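Local coordinates for lipoprotein (Burkholderia cenocepacia, PDB 4QHQ) that probably serves as the substrate-binding lipoprotein of an ABC transporter for nutrient uptake, and holds methionine between its two lobes, at residues 161-164 and 165-168. Numbering follows the deposited sequence.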
# COMPACT_ATOMS: atom_id res chain seq x y z
N ARG A 161 -14.16 6.05 3.69
CA ARG A 161 -15.56 6.46 3.60
C ARG A 161 -16.53 5.65 4.47
O ARG A 161 -17.73 5.82 4.36
CB ARG A 161 -16.01 6.50 2.14
CG ARG A 161 -15.30 7.60 1.36
CD ARG A 161 -15.79 7.73 -0.08
NE ARG A 161 -15.46 6.57 -0.92
CZ ARG A 161 -14.23 6.28 -1.36
NH1 ARG A 161 -13.20 7.05 -1.02
NH2 ARG A 161 -14.03 5.22 -2.13
N VAL A 162 -16.00 4.79 5.34
CA VAL A 162 -16.84 4.15 6.36
C VAL A 162 -16.45 4.56 7.78
O VAL A 162 -17.01 4.05 8.75
CB VAL A 162 -16.84 2.60 6.26
CG1 VAL A 162 -17.25 2.14 4.85
CG2 VAL A 162 -15.49 2.02 6.66
N LEU A 163 -15.50 5.47 7.91
CA LEU A 163 -15.03 5.91 9.22
C LEU A 163 -16.13 6.40 10.15
O LEU A 163 -16.04 6.24 11.37
CB LEU A 163 -13.94 6.97 9.09
CG LEU A 163 -12.55 6.35 8.95
CD1 LEU A 163 -11.51 7.43 8.71
CD2 LEU A 163 -12.20 5.53 10.20
N SER A 164 -17.18 7.01 9.59
CA SER A 164 -18.28 7.51 10.42
C SER A 164 -19.11 6.38 11.04
O SER A 164 -19.84 6.60 12.01
CB SER A 164 -19.20 8.44 9.62
OG SER A 164 -19.82 7.76 8.54
N ASP A 165 -18.97 5.18 10.49
CA ASP A 165 -19.84 4.06 10.86
C ASP A 165 -19.09 2.87 11.47
O ASP A 165 -19.66 1.78 11.60
CB ASP A 165 -20.63 3.58 9.63
CG ASP A 165 -21.74 4.54 9.23
OD1 ASP A 165 -21.62 5.75 9.51
OD2 ASP A 165 -22.75 4.07 8.65
N VAL A 166 -17.83 3.07 11.84
CA VAL A 166 -17.08 2.04 12.55
C VAL A 166 -16.33 2.69 13.71
O VAL A 166 -16.21 3.91 13.78
CB VAL A 166 -16.05 1.31 11.65
CG1 VAL A 166 -16.75 0.59 10.50
CG2 VAL A 166 -15.02 2.28 11.12
N ASP A 167 -15.83 1.86 14.62
CA ASP A 167 -15.09 2.40 15.75
C ASP A 167 -13.61 2.63 15.44
O ASP A 167 -12.98 3.51 16.04
CB ASP A 167 -15.31 1.53 16.98
CG ASP A 167 -16.76 1.48 17.36
OD1 ASP A 167 -17.36 2.57 17.45
OD2 ASP A 167 -17.32 0.37 17.51
N ALA A 168 -13.07 1.87 14.49
CA ALA A 168 -11.73 2.12 13.99
C ALA A 168 -11.57 1.39 12.67
O ALA A 168 -12.30 0.44 12.38
CB ALA A 168 -10.67 1.66 14.99
O HOH W 1 -14.17 5.74 13.29
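Asp165 N donates to Val162 O across 2.9 Å, closing a type I beta turn with Leu163 and Ser164 at its corners. The N-H...O angle is 157°, fairly straight, although the donor stands 49° above the carbonyl plane of Val162. On the outer side of the turn, the hydroxyl of Ser164 gives its proton to the carboxylate of Asp165, with OG 2.9 Å from OD1. Ser164 OG lies between its own backbone N and carbonyl carbon (chi1 63°), while Asp165 CG is turned beside its backbone N, which brings the two neighbouring groups together; OG meets OD1 from above the carboxylate plane. Val166 supplies the apolar part. Its CG1 approaches Val162 CG2 at 4.3 Å, and its other methyl, CG2, lies 4.4 Å from Leu163 CD2 and 3.6 Å from Val162 O. The carbonyl oxygens Leu163 O and Val166 O, 3.4 Å apart, would repel each other, but one water donates to both, at 2.7 Å and 2.8 Å respectively. Farther out, Leu163 packs on Leu181, Ala169 and Ile171, and Val166 touches Lys101. Lys89 NZ bonds to Ser164 O and Lys101 NZ to Asp165 O, placing two ammonium groups on the backbone of the turn. The chain then enters strand 168-171, where Ala168 pairs with Ala103 of the parallel strand 101-105. The contact thus joins a solvent-facing polar link to a buried valine and leucine, and the bridging water turns an unfavourable carbonyl pair into a shared acceptor site just before the strand begins.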